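Local structure of 2,3-dihydroxy-2,3-dihydrophenylpropionate dehydrogenase (Pseudomonas sp. MC1, 5XTG) at residues S51-N56 and A82-L87; I107-L112 and S170-S175; M156-S161 and A198-G203; E244-P249 and I267-G272. The protein probably catalyses the NAD-dependent oxidation of naphthalene dihydrodiol to 1,2-dihydroxynaphthalene, as a member of the short-chain dehydrogenase/reductase family. All coordinates share one frame; numbering follows the deposited sequence.

Interaction 1. Residues S51-N56 and A82-L87; sequences SALVRN and ATNEKL. With NAD (nicotinamide-adenine-dinucleotide), chain B.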
# COMPACT_ATOMS: atom_id res chain seq x y z
N SER A 51 0.61 -3.30 -33.95
CA SER A 51 1.82 -2.57 -34.28
C SER A 51 2.82 -2.73 -33.15
O SER A 51 2.47 -3.03 -32.00
CB SER A 51 1.55 -1.08 -34.56
OG SER A 51 0.99 -0.43 -33.44
N ALA A 52 4.08 -2.56 -33.51
CA ALA A 52 5.20 -2.90 -32.66
C ALA A 52 6.32 -1.90 -32.87
O ALA A 52 6.65 -1.59 -34.02
CB ALA A 52 5.70 -4.30 -32.97
N LEU A 53 6.91 -1.42 -31.78
CA LEU A 53 8.14 -0.65 -31.82
C LEU A 53 9.27 -1.54 -31.34
O LEU A 53 9.22 -2.09 -30.24
CB LEU A 53 8.04 0.58 -30.94
CG LEU A 53 9.35 1.38 -30.79
CD1 LEU A 53 9.66 2.09 -32.08
CD2 LEU A 53 9.23 2.37 -29.66
N VAL A 54 10.30 -1.68 -32.17
CA VAL A 54 11.49 -2.42 -31.83
C VAL A 54 12.67 -1.46 -31.84
O VAL A 54 12.62 -0.40 -32.47
CB VAL A 54 11.74 -3.57 -32.79
CG1 VAL A 54 10.62 -4.52 -32.72
CG2 VAL A 54 11.86 -3.03 -34.21
N ARG A 55 13.75 -1.88 -31.17
CA ARG A 55 14.90 -1.02 -30.93
C ARG A 55 15.81 -0.89 -32.16
O ARG A 55 16.38 0.18 -32.39
CB ARG A 55 15.69 -1.59 -29.74
CG ARG A 55 16.97 -0.82 -29.36
CD ARG A 55 16.65 0.47 -28.59
NE ARG A 55 17.74 1.48 -28.55
CZ ARG A 55 18.01 2.40 -29.49
NH1 ARG A 55 17.31 2.48 -30.64
NH2 ARG A 55 19.01 3.26 -29.31
N ASN A 56 15.96 -1.94 -32.96
CA ASN A 56 17.06 -2.00 -33.91
C ASN A 56 16.68 -2.90 -35.08
O ASN A 56 15.62 -3.52 -35.10
CB ASN A 56 18.36 -2.52 -33.25
CG ASN A 56 18.18 -3.86 -32.58
OD1 ASN A 56 17.53 -4.75 -33.11
ND2 ASN A 56 18.75 -4.00 -31.40
N ALA A 82 9.15 11.65 -31.71
CA ALA A 82 8.67 11.48 -33.08
C ALA A 82 8.64 10.03 -33.49
O ALA A 82 7.83 9.63 -34.32
CB ALA A 82 9.55 12.26 -34.05
N THR A 83 9.52 9.22 -32.92
CA THR A 83 9.41 7.78 -33.07
C THR A 83 8.10 7.25 -32.50
O THR A 83 7.47 6.35 -33.08
CB THR A 83 10.58 7.10 -32.39
OG1 THR A 83 11.77 7.45 -33.09
CG2 THR A 83 10.39 5.60 -32.40
N ASN A 84 7.69 7.76 -31.33
CA ASN A 84 6.40 7.36 -30.76
C ASN A 84 5.24 7.85 -31.62
O ASN A 84 4.34 7.08 -31.94
CB ASN A 84 6.27 7.85 -29.31
CG ASN A 84 7.20 7.10 -28.37
OD1 ASN A 84 7.09 5.90 -28.21
ND2 ASN A 84 8.13 7.80 -27.79
N GLU A 85 5.27 9.11 -32.06
CA GLU A 85 4.23 9.58 -32.97
C GLU A 85 4.22 8.80 -34.28
O GLU A 85 3.16 8.53 -34.84
CB GLU A 85 4.40 11.07 -33.27
CG GLU A 85 4.20 11.91 -32.07
CD GLU A 85 4.34 13.38 -32.36
OE1 GLU A 85 5.26 13.74 -33.14
OE2 GLU A 85 3.52 14.17 -31.82
N LYS A 86 5.39 8.47 -34.80
CA LYS A 86 5.44 7.65 -36.00
C LYS A 86 4.74 6.30 -35.77
O LYS A 86 3.94 5.85 -36.60
CB LYS A 86 6.90 7.48 -36.41
CG LYS A 86 7.11 6.59 -37.65
CD LYS A 86 8.49 6.82 -38.29
CE LYS A 86 8.69 5.86 -39.49
NZ LYS A 86 10.07 5.91 -40.10
N LEU A 87 4.99 5.66 -34.64
CA LEU A 87 4.31 4.39 -34.36
C LEU A 87 2.79 4.56 -34.39
O LEU A 87 2.08 3.78 -35.04
CB LEU A 87 4.77 3.84 -33.01
CG LEU A 87 4.01 2.67 -32.38
CD1 LEU A 87 4.24 1.41 -33.14
CD2 LEU A 87 4.51 2.48 -30.97
PA NAD B . 14.14 -7.19 -22.16
O1A NAD B . 15.54 -7.62 -21.70
O2A NAD B . 13.60 -8.09 -23.18
O5B NAD B . 14.26 -5.67 -22.69
C5B NAD B . 13.14 -4.79 -22.73
C4B NAD B . 12.69 -4.42 -24.18
O4B NAD B . 12.64 -3.09 -24.26
C3B NAD B . 13.69 -4.85 -25.31
O3B NAD B . 13.06 -5.17 -26.48
C2B NAD B . 14.55 -3.59 -25.50
O2B NAD B . 15.30 -3.64 -26.83
C1B NAD B . 13.64 -2.63 -25.44
N9A NAD B . 14.27 -1.32 -25.22
C8A NAD B . 15.18 -0.98 -24.29
N7A NAD B . 15.51 0.31 -24.49
C5A NAD B . 14.81 0.76 -25.56
C6A NAD B . 14.77 1.99 -26.19
N6A NAD B . 15.54 3.08 -25.73
N1A NAD B . 13.99 2.22 -27.24
C2A NAD B . 13.20 1.20 -27.70
N3A NAD B . 13.24 -0.02 -27.07
C4A NAD B . 14.05 -0.23 -26.01
O3 NAD B . 13.18 -7.22 -20.83
PN NAD B . 11.58 -7.69 -20.59
O1N NAD B . 11.54 -8.70 -19.48
O2N NAD B . 10.78 -8.24 -21.75
O5D NAD B . 10.89 -6.28 -19.97
C5D NAD B . 9.85 -5.51 -20.50
C4D NAD B . 9.36 -4.68 -19.25
O4D NAD B . 9.15 -5.51 -18.24
C3D NAD B . 10.40 -3.63 -18.73
O3D NAD B . 9.83 -2.42 -18.49
C2D NAD B . 10.92 -4.23 -17.40
O2D NAD B . 11.37 -3.09 -16.57
C1D NAD B . 9.88 -4.92 -16.90
N1N NAD B . 10.24 -5.95 -15.87
C2N NAD B . 10.67 -7.23 -16.16
C3N NAD B . 11.01 -8.13 -15.12
C7N NAD B . 11.51 -9.56 -15.43
O7N NAD B . 11.95 -10.27 -14.52
N7N NAD B . 11.46 -10.02 -16.85
C4N NAD B . 10.92 -7.76 -13.83
C5N NAD B . 10.50 -6.50 -13.53
C6N NAD B . 10.15 -5.62 -14.56

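Interaction 2. Residues I107-L112 and S170-S175; sequences IWDYML and SCYIAS. With NAD (nicotinamide-adenine-dinucleotide), chain B; BPY (biphenyl-2,3-diol), chain D.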
# COMPACT_ATOMS: atom_id res chain seq x y z
N ILE A 107 14.40 -0.77 -18.97
CA ILE A 107 15.78 -1.18 -18.74
C ILE A 107 16.05 -1.33 -17.25
O ILE A 107 15.41 -0.70 -16.40
CB ILE A 107 16.75 -0.17 -19.40
CG1 ILE A 107 18.10 -0.84 -19.65
CG2 ILE A 107 16.90 1.10 -18.56
CD1 ILE A 107 19.10 0.03 -20.42
N TRP A 108 17.00 -2.20 -16.94
CA TRP A 108 17.39 -2.51 -15.58
C TRP A 108 18.61 -1.67 -15.16
O TRP A 108 19.33 -1.14 -16.00
CB TRP A 108 17.70 -4.00 -15.47
CG TRP A 108 17.67 -4.56 -14.09
CD1 TRP A 108 16.74 -4.31 -13.11
CD2 TRP A 108 18.61 -5.47 -13.52
NE1 TRP A 108 17.05 -5.02 -11.96
CE2 TRP A 108 18.20 -5.74 -12.19
CE3 TRP A 108 19.76 -6.10 -14.00
CZ2 TRP A 108 18.91 -6.59 -11.34
CZ3 TRP A 108 20.46 -6.94 -13.18
CH2 TRP A 108 20.04 -7.18 -11.86
N ASP A 109 18.84 -1.57 -13.85
CA ASP A 109 19.98 -0.81 -13.32
C ASP A 109 21.09 -1.70 -12.77
O ASP A 109 22.08 -1.18 -12.23
CB ASP A 109 19.50 0.20 -12.25
CG ASP A 109 19.18 -0.43 -10.90
OD1 ASP A 109 19.03 -1.67 -10.81
OD2 ASP A 109 19.04 0.34 -9.91
N TYR A 110 20.99 -3.02 -12.89
CA TYR A 110 22.10 -3.90 -12.50
C TYR A 110 22.53 -3.67 -11.04
O TYR A 110 23.69 -3.87 -10.69
CB TYR A 110 23.27 -3.73 -13.49
CG TYR A 110 22.88 -4.26 -14.85
CD1 TYR A 110 23.08 -5.60 -15.17
CD2 TYR A 110 22.25 -3.47 -15.77
CE1 TYR A 110 22.70 -6.11 -16.40
CE2 TYR A 110 21.85 -3.98 -17.02
CZ TYR A 110 22.08 -5.30 -17.32
OH TYR A 110 21.70 -5.83 -18.54
N MET A 111 21.58 -3.30 -10.17
CA MET A 111 21.80 -3.18 -8.72
C MET A 111 22.80 -2.08 -8.37
O MET A 111 23.47 -2.14 -7.34
CB MET A 111 22.27 -4.51 -8.08
CG MET A 111 21.37 -5.74 -8.31
SD MET A 111 19.66 -5.55 -7.77
CE MET A 111 19.83 -5.83 -5.99
N LEU A 112 22.89 -1.06 -9.22
CA LEU A 112 23.83 0.04 -8.99
C LEU A 112 23.70 0.62 -7.58
O LEU A 112 22.62 1.03 -7.17
CB LEU A 112 23.59 1.13 -10.04
CG LEU A 112 24.58 2.31 -10.02
CD1 LEU A 112 25.91 1.80 -10.40
CD2 LEU A 112 24.17 3.40 -10.95
N SER A 170 18.39 1.38 -6.20
CA SER A 170 17.45 2.45 -5.86
C SER A 170 16.94 3.18 -7.10
O SER A 170 15.80 3.65 -7.10
CB SER A 170 18.11 3.41 -4.90
OG SER A 170 19.32 3.89 -5.46
N CYS A 171 17.75 3.31 -8.16
CA CYS A 171 17.26 3.98 -9.37
C CYS A 171 16.17 3.17 -10.04
O CYS A 171 15.15 3.72 -10.48
CB CYS A 171 18.40 4.23 -10.37
SG CYS A 171 19.60 5.40 -9.88
N TYR A 172 16.36 1.86 -10.15
CA TYR A 172 15.34 1.04 -10.81
C TYR A 172 14.04 1.07 -10.02
O TYR A 172 12.96 1.30 -10.58
CB TYR A 172 15.83 -0.40 -10.98
CG TYR A 172 14.86 -1.26 -11.73
CD1 TYR A 172 14.70 -1.11 -13.12
CD2 TYR A 172 14.10 -2.22 -11.08
CE1 TYR A 172 13.81 -1.89 -13.83
CE2 TYR A 172 13.20 -3.02 -11.78
CZ TYR A 172 13.06 -2.84 -13.16
OH TYR A 172 12.17 -3.61 -13.87
N ILE A 173 14.14 0.84 -8.71
CA ILE A 173 12.99 0.80 -7.83
C ILE A 173 12.25 2.13 -7.84
O ILE A 173 11.02 2.19 -7.91
CB ILE A 173 13.45 0.41 -6.42
CG1 ILE A 173 13.89 -1.07 -6.41
CG2 ILE A 173 12.35 0.64 -5.44
CD1 ILE A 173 14.62 -1.56 -5.16
N ALA A 174 12.99 3.22 -7.76
CA ALA A 174 12.34 4.52 -7.83
C ALA A 174 11.62 4.69 -9.15
O ALA A 174 10.49 5.19 -9.18
CB ALA A 174 13.36 5.64 -7.65
N SER A 175 12.25 4.27 -10.25
CA SER A 175 11.62 4.45 -11.55
C SER A 175 10.34 3.65 -11.64
O SER A 175 9.34 4.11 -12.19
CB SER A 175 12.59 4.05 -12.68
OG SER A 175 12.76 2.65 -12.82
PA NAD B . 14.14 -7.19 -22.16
O1A NAD B . 15.54 -7.62 -21.70
O2A NAD B . 13.60 -8.09 -23.18
O5B NAD B . 14.26 -5.67 -22.69
C5B NAD B . 13.14 -4.79 -22.73
C4B NAD B . 12.69 -4.42 -24.18
O4B NAD B . 12.64 -3.09 -24.26
C3B NAD B . 13.69 -4.85 -25.31
O3B NAD B . 13.06 -5.17 -26.48
C2B NAD B . 14.55 -3.59 -25.50
O2B NAD B . 15.30 -3.64 -26.83
C1B NAD B . 13.64 -2.63 -25.44
N9A NAD B . 14.27 -1.32 -25.22
C8A NAD B . 15.18 -0.98 -24.29
N7A NAD B . 15.51 0.31 -24.49
C5A NAD B . 14.81 0.76 -25.56
C6A NAD B . 14.77 1.99 -26.19
N6A NAD B . 15.54 3.08 -25.73
N1A NAD B . 13.99 2.22 -27.24
C2A NAD B . 13.20 1.20 -27.70
N3A NAD B . 13.24 -0.02 -27.07
C4A NAD B . 14.05 -0.23 -26.01
O3 NAD B . 13.18 -7.22 -20.83
PN NAD B . 11.58 -7.69 -20.59
O1N NAD B . 11.54 -8.70 -19.48
O2N NAD B . 10.78 -8.24 -21.75
O5D NAD B . 10.89 -6.28 -19.97
C5D NAD B . 9.85 -5.51 -20.50
C4D NAD B . 9.36 -4.68 -19.25
O4D NAD B . 9.15 -5.51 -18.24
C3D NAD B . 10.40 -3.63 -18.73
O3D NAD B . 9.83 -2.42 -18.49
C2D NAD B . 10.92 -4.23 -17.40
O2D NAD B . 11.37 -3.09 -16.57
C1D NAD B . 9.88 -4.92 -16.90
N1N NAD B . 10.24 -5.95 -15.87
C2N NAD B . 10.67 -7.23 -16.16
C3N NAD B . 11.01 -8.13 -15.12
C7N NAD B . 11.51 -9.56 -15.43
O7N NAD B . 11.95 -10.27 -14.52
N7N NAD B . 11.46 -10.02 -16.85
C4N NAD B . 10.92 -7.76 -13.83
C5N NAD B . 10.50 -6.50 -13.53
C6N NAD B . 10.15 -5.62 -14.56
CK1 BPY D . 16.04 -6.84 -18.43
CK2 BPY D . 16.57 -7.63 -17.41
CK3 BPY D . 15.98 -7.58 -16.13
CK4 BPY D . 14.88 -6.75 -15.88
CK5 BPY D . 14.37 -5.96 -16.92
CK6 BPY D . 14.94 -6.00 -18.19
CK7 BPY D . 17.66 -8.45 -17.70
CK8 BPY D . 18.26 -8.37 -18.95
CK9 BPY D . 19.35 -9.17 -19.25
CKA BPY D . 19.86 -10.07 -18.33
CKB BPY D . 19.27 -10.15 -17.08
CKC BPY D . 18.19 -9.35 -16.78
OK1 BPY D . 14.32 -6.71 -14.58
OK2 BPY D . 16.47 -8.35 -15.06
O HOH W 1 20.95 1.86 -5.08

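Interaction 3. Residues M156-S161 and A198-G203; sequences MTASVS and AVSPGG. With NAD (nicotinamide-adenine-dinucleotide), chain B.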
# COMPACT_ATOMS: atom_id res chain seq x y z
N MET A 156 0.57 -0.38 -18.83
CA MET A 156 1.96 -0.11 -18.59
C MET A 156 2.60 -1.32 -17.92
O MET A 156 1.99 -1.96 -17.06
CB MET A 156 2.10 1.12 -17.70
CG MET A 156 2.04 2.43 -18.49
SD MET A 156 2.12 3.85 -17.41
CE MET A 156 0.36 4.02 -17.08
N THR A 157 3.82 -1.63 -18.34
CA THR A 157 4.61 -2.61 -17.62
C THR A 157 5.33 -1.93 -16.48
O THR A 157 6.19 -1.07 -16.68
CB THR A 157 5.62 -3.31 -18.53
OG1 THR A 157 4.92 -3.99 -19.58
CG2 THR A 157 6.41 -4.32 -17.72
N ALA A 158 4.99 -2.33 -15.26
CA ALA A 158 5.64 -1.87 -14.06
C ALA A 158 6.68 -2.95 -13.66
O ALA A 158 7.49 -3.32 -14.51
CB ALA A 158 4.64 -1.54 -12.99
N SER A 159 6.63 -3.48 -12.45
CA SER A 159 7.65 -4.38 -11.94
C SER A 159 7.32 -4.76 -10.50
O SER A 159 6.70 -3.98 -9.78
CB SER A 159 9.03 -3.72 -11.96
OG SER A 159 9.98 -4.55 -11.33
N VAL A 160 7.76 -5.94 -10.05
CA VAL A 160 7.74 -6.24 -8.63
C VAL A 160 8.38 -5.11 -7.83
O VAL A 160 7.96 -4.82 -6.71
CB VAL A 160 8.45 -7.57 -8.36
CG1 VAL A 160 9.94 -7.46 -8.78
CG2 VAL A 160 8.31 -7.96 -6.89
N SER A 161 9.40 -4.46 -8.41
CA SER A 161 10.12 -3.37 -7.77
C SER A 161 9.28 -2.11 -7.62
O SER A 161 9.74 -1.16 -6.99
CB SER A 161 11.39 -3.03 -8.57
OG SER A 161 12.26 -4.14 -8.64
N ALA A 198 -1.74 -1.36 -15.17
CA ALA A 198 -0.38 -1.84 -15.29
C ALA A 198 -0.30 -3.29 -14.88
O ALA A 198 -1.20 -3.84 -14.26
CB ALA A 198 0.59 -1.04 -14.44
N VAL A 199 0.82 -3.89 -15.22
CA VAL A 199 1.18 -5.24 -14.86
C VAL A 199 2.56 -5.19 -14.24
O VAL A 199 3.46 -4.54 -14.78
CB VAL A 199 1.17 -6.17 -16.08
CG1 VAL A 199 1.55 -7.62 -15.64
CG2 VAL A 199 -0.19 -6.14 -16.76
N SER A 200 2.75 -5.94 -13.16
CA SER A 200 3.99 -5.93 -12.40
C SER A 200 4.60 -7.32 -12.43
O SER A 200 4.39 -8.11 -11.49
CB SER A 200 3.78 -5.49 -10.96
OG SER A 200 3.46 -4.12 -10.88
N PRO A 201 5.34 -7.66 -13.46
CA PRO A 201 6.03 -8.94 -13.49
C PRO A 201 7.27 -8.92 -12.62
O PRO A 201 7.84 -7.87 -12.30
CB PRO A 201 6.39 -9.11 -14.98
CG PRO A 201 6.37 -7.79 -15.54
CD PRO A 201 5.54 -6.88 -14.69
N GLY A 202 7.71 -10.11 -12.25
CA GLY A 202 8.98 -10.27 -11.58
C GLY A 202 9.48 -11.68 -11.75
O GLY A 202 8.70 -12.61 -11.97
N GLY A 203 10.80 -11.84 -11.66
CA GLY A 203 11.40 -13.15 -11.68
C GLY A 203 11.07 -13.96 -12.92
O GLY A 203 10.61 -15.10 -12.80
PA NAD B . 14.14 -7.19 -22.16
O1A NAD B . 15.54 -7.62 -21.70
O2A NAD B . 13.60 -8.09 -23.18
O5B NAD B . 14.26 -5.67 -22.69
C5B NAD B . 13.14 -4.79 -22.73
C4B NAD B . 12.69 -4.42 -24.18
O4B NAD B . 12.64 -3.09 -24.26
C3B NAD B . 13.69 -4.85 -25.31
O3B NAD B . 13.06 -5.17 -26.48
C2B NAD B . 14.55 -3.59 -25.50
O2B NAD B . 15.30 -3.64 -26.83
C1B NAD B . 13.64 -2.63 -25.44
N9A NAD B . 14.27 -1.32 -25.22
C8A NAD B . 15.18 -0.98 -24.29
N7A NAD B . 15.51 0.31 -24.49
C5A NAD B . 14.81 0.76 -25.56
C6A NAD B . 14.77 1.99 -26.19
N6A NAD B . 15.54 3.08 -25.73
N1A NAD B . 13.99 2.22 -27.24
C2A NAD B . 13.20 1.20 -27.70
N3A NAD B . 13.24 -0.02 -27.07
C4A NAD B . 14.05 -0.23 -26.01
O3 NAD B . 13.18 -7.22 -20.83
PN NAD B . 11.58 -7.69 -20.59
O1N NAD B . 11.54 -8.70 -19.48
O2N NAD B . 10.78 -8.24 -21.75
O5D NAD B . 10.89 -6.28 -19.97
C5D NAD B . 9.85 -5.51 -20.50
C4D NAD B . 9.36 -4.68 -19.25
O4D NAD B . 9.15 -5.51 -18.24
C3D NAD B . 10.40 -3.63 -18.73
O3D NAD B . 9.83 -2.42 -18.49
C2D NAD B . 10.92 -4.23 -17.40
O2D NAD B . 11.37 -3.09 -16.57
C1D NAD B . 9.88 -4.92 -16.90
N1N NAD B . 10.24 -5.95 -15.87
C2N NAD B . 10.67 -7.23 -16.16
C3N NAD B . 11.01 -8.13 -15.12
C7N NAD B . 11.51 -9.56 -15.43
O7N NAD B . 11.95 -10.27 -14.52
N7N NAD B . 11.46 -10.02 -16.85
C4N NAD B . 10.92 -7.76 -13.83
C5N NAD B . 10.50 -6.50 -13.53
C6N NAD B . 10.15 -5.62 -14.56

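Interaction 4. Residues E244-P249 and I267-G272; sequences EDVVAP and ISIDGG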
# COMPACT_ATOMS: atom_id res chain seq x y z
N GLU A 244 6.25 -16.15 -21.80
CA GLU A 244 4.90 -16.56 -22.23
C GLU A 244 3.97 -16.77 -21.05
O GLU A 244 2.75 -16.67 -21.20
CB GLU A 244 4.90 -17.87 -23.02
CG GLU A 244 6.00 -18.02 -24.02
CD GLU A 244 7.21 -18.72 -23.44
OE1 GLU A 244 7.03 -19.84 -22.91
OE2 GLU A 244 8.33 -18.14 -23.49
N ASP A 245 4.52 -17.14 -19.90
CA ASP A 245 3.72 -17.45 -18.72
C ASP A 245 3.18 -16.21 -18.05
O ASP A 245 2.53 -16.31 -17.01
CB ASP A 245 4.55 -18.25 -17.72
CG ASP A 245 5.04 -19.61 -18.28
OD1 ASP A 245 4.32 -20.24 -19.12
OD2 ASP A 245 6.14 -20.06 -17.86
N VAL A 246 3.42 -15.04 -18.61
CA VAL A 246 3.21 -13.78 -17.91
C VAL A 246 2.22 -12.88 -18.63
O VAL A 246 1.88 -11.83 -18.11
CB VAL A 246 4.56 -13.08 -17.70
CG1 VAL A 246 4.49 -11.61 -17.91
CG2 VAL A 246 5.10 -13.40 -16.35
N VAL A 247 1.70 -13.30 -19.78
CA VAL A 247 1.02 -12.38 -20.68
C VAL A 247 -0.47 -12.22 -20.39
O VAL A 247 -1.07 -11.20 -20.77
CB VAL A 247 1.24 -12.83 -22.14
CG1 VAL A 247 2.72 -12.79 -22.47
CG2 VAL A 247 0.66 -14.24 -22.40
N ALA A 248 -1.09 -13.18 -19.72
CA ALA A 248 -2.55 -13.16 -19.57
C ALA A 248 -3.08 -11.90 -18.90
O ALA A 248 -4.21 -11.48 -19.24
CB ALA A 248 -3.00 -14.39 -18.77
N PRO A 249 -2.40 -11.30 -17.93
CA PRO A 249 -2.94 -10.08 -17.33
C PRO A 249 -3.03 -8.91 -18.30
O PRO A 249 -3.94 -8.08 -18.21
CB PRO A 249 -1.94 -9.80 -16.19
CG PRO A 249 -1.37 -11.11 -15.86
CD PRO A 249 -1.31 -11.88 -17.14
N ILE A 267 -1.53 -5.39 -11.56
CA ILE A 267 -1.66 -6.83 -11.35
C ILE A 267 -0.27 -7.40 -11.21
O ILE A 267 0.50 -7.41 -12.19
CB ILE A 267 -2.40 -7.51 -12.51
CG1 ILE A 267 -3.81 -6.98 -12.60
CG2 ILE A 267 -2.34 -9.01 -12.34
CD1 ILE A 267 -4.67 -7.69 -13.64
N SER A 268 0.05 -7.90 -10.03
CA SER A 268 1.36 -8.51 -9.84
C SER A 268 1.34 -9.90 -10.43
O SER A 268 0.35 -10.61 -10.28
CB SER A 268 1.71 -8.56 -8.36
OG SER A 268 1.97 -7.26 -7.91
N ILE A 269 2.41 -10.27 -11.11
CA ILE A 269 2.56 -11.64 -11.60
C ILE A 269 4.04 -11.96 -11.46
O ILE A 269 4.83 -11.86 -12.40
CB ILE A 269 2.00 -11.79 -13.02
CG1 ILE A 269 2.28 -13.17 -13.60
CG2 ILE A 269 2.57 -10.79 -13.93
CD1 ILE A 269 1.31 -13.51 -14.75
N ASP A 270 4.41 -12.37 -10.24
CA ASP A 270 5.79 -12.33 -9.76
C ASP A 270 6.13 -13.55 -8.91
O ASP A 270 7.10 -13.52 -8.15
CB ASP A 270 5.99 -11.08 -8.91
CG ASP A 270 5.09 -11.06 -7.62
OD1 ASP A 270 4.18 -11.93 -7.51
OD2 ASP A 270 5.29 -10.20 -6.72
N GLY A 271 5.31 -14.60 -8.97
CA GLY A 271 5.54 -15.79 -8.17
C GLY A 271 5.56 -15.58 -6.67
O GLY A 271 6.15 -16.39 -5.95
N GLY A 272 4.93 -14.50 -6.19
CA GLY A 272 4.87 -14.18 -4.78
C GLY A 272 5.99 -13.28 -4.30
O GLY A 272 6.11 -13.05 -3.09

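Interaction 1. Residues S51-N56 and A82-L87
L53 and L87 carry most of this apolar contact, and L53 can be followed atom by atom. Its CB lies 4.0 Å from L87 CD2. With CG anti to the backbone N (chi1 174°), the branched end is sent toward the preceding turn of the helix. There CD1 meets T83 CG2 at 3.6 Å, the two side chains crossing at about a right angle, while CD2 faces N84 OD1 at a loose 4.4 Å. That oxygen is buried without a hydrogen-bond partner, whereas N84 ND2 bonds to the carbonyl of V78. The other methyl of L87, CD1, turns to the start of the strand and touches S51 OG at 3.7 Å, a hydroxyl that hydrogen-bonds to T91. The pieces belong to the nucleotide-binding half of a Rossmann fold: helix 81-95 packs on strand 49-54 of the parallel sheet, with the short segment axes 9.5 Å apart and nearly antiparallel at 157°. Just past the strand end, R55 makes no contact with the helix and instead reaches the cofactor. Its chain bends at chi2 (77°), bringing CD to 3.4 Å from C6A of the NAD adenine, and NH2 makes a long, weak ion pair with D77.

Interaction 2. Residues I107-L112 and S170-S175
D109 and Y172 form the tight part of the contact. Y172 N donates to D109 OD2 over 3.1 Å with an N-H...O angle of 155°, arriving from above the carboxylate plane, and Y172 CB packs against D109 CG at 3.4 Å. The other oxygen, OD1, accepts from M111 N in an Asx turn and from G169 N, so three backbone N-H groups fix the carboxylate. Beside it, CG of Y172 stands anti to the backbone N (chi1 -176°), which carries the ring beneath W108. W108 CD1 sits 3.6 Å above the centre of that ring in an edge-to-face pair with planes at 80°. One face of the indole is turned to the biphenyl-2,3-diol, while its NE1 bonds to G167 O. Y172 and K176 have the spacing of the YxxxK signature of short-chain dehydrogenases, and Y172 OH lies 2.9 Å from NAD O2D in a hydrogen bond. A phenylalanine here would probably keep the ring pair but leave the nicotinamide ribose O2D without this partner. The L112 end is looser: water 1 bridges the gap, donating to L112 O (2.8 Å) and accepting from S170 N (2.8 Å). Across the subunit boundary, F137 of the second subunit packs on S170 and C171.

Interaction 3. Residues M156-S161 and A198-G203
V199 N donates to M156 O at 2.9 Å, almost straight along the carbonyl bond, and A158 N returns a 2.7 Å bond to V199 O. These two bonds pair neighbouring parallel strands, 153-157 and 195-201, which helix 170-190 connects in a beta-alpha-beta unit of the Rossmann fold. Beyond the strand ends a third backbone bond follows, from V160 N to P201 O (3.0 Å); the donor stands above the carbonyl plane, consistent with the chains leaving regular strand geometry. S200 OG is close to S159 O, but that bond is weak, and the hydroxyl has a better partner in H163. T157 OG1 turns to N104 and Y250, so the threonine's methyl is left to face the ribose of NAD.

S159 stands thirteen residues before Y172, a position consistent with the serine of the Ser-Tyr-Lys set of short-chain dehydrogenases. Its OG, anti to the backbone N (chi1 174°), accepts from S161 N at 3.0 Å in an ST turn, and also lies beside the nicotinamide ring, 3.0 Å from C5N. An alanine in its place would probably leave S161 N without this acceptor and the turn less firmly held beside the nicotinamide. A158 O, in turn, is held by K176 NZ.

Outside these bonds the packing is close and buried. M156 CB meets A198 CB at 4.2 Å on one side of the sheet, and T157 CG2 rests on P201 CD on the other. Past the strands, V160 CG1 lies 4.1 Å from G202 CA.

Interaction 4. Residues E244-P249 and I267-G272
The last strand of the parallel sheet, 266-269, meets the approach to helix 248-254 through a small apolar contact in which I269 is the central piece. With CG1 anti to the backbone N (chi1 174°), the isoleucine extends from the strand so that CD1 reaches segment 244-249. CD1 is 3.7 Å from V246 CA, 3.8 Å from D245 O and 3.8 Å from P249 CG. Further back, I269 CG1 touches V246 CG2 at 3.9 Å, the two side chains passing at a slant, whereas the proline ring and I269 meet at about a right angle. Two residues earlier on the same side of the strand, I267 CG2 meets P249 CB at 4.0 Å, so the proline bridges both isoleucines. V199 of the adjoining strand lies against P249 and I269 as well, while V246 also touches I35, which binds NAD. Past the strand, D270 OD1 accepts from G272 N at 3.0 Å in an Asx turn. I267 packs against I267 of the third subunit, and S268 O bonds to T265 of that subunit. Such a final edge strand, closed by an Asp-Gly-Gly turn and used for subunit association, is characteristic of the Rossmann fold of short-chain dehydrogenases.

All four contacts belong to one Rossmann fold, whose seven-stranded parallel sheet interactions 1, 3 and 4 reach directly. Along the chain interaction 1 closes first, 2 and 3 alternate, and 4 comes last. The centres of interactions 1 and 3 lie about 22 Å apart, and those of 1 and 4 about 25 Å, across the chain's centre. Interactions 3 and 4 have centres about 8 Å apart and touch, S200 N meeting I267 O at 2.9 Å. Interactions 2 and 3 touch through Y172 CE2 and S161 OG (3.5 Å). NAD spans the gap: interaction 1 receives its adenine, interactions 2 and 3 its nicotinamide end. Interactions 3 and 4 both touch the third subunit, and interaction 2 meets the second.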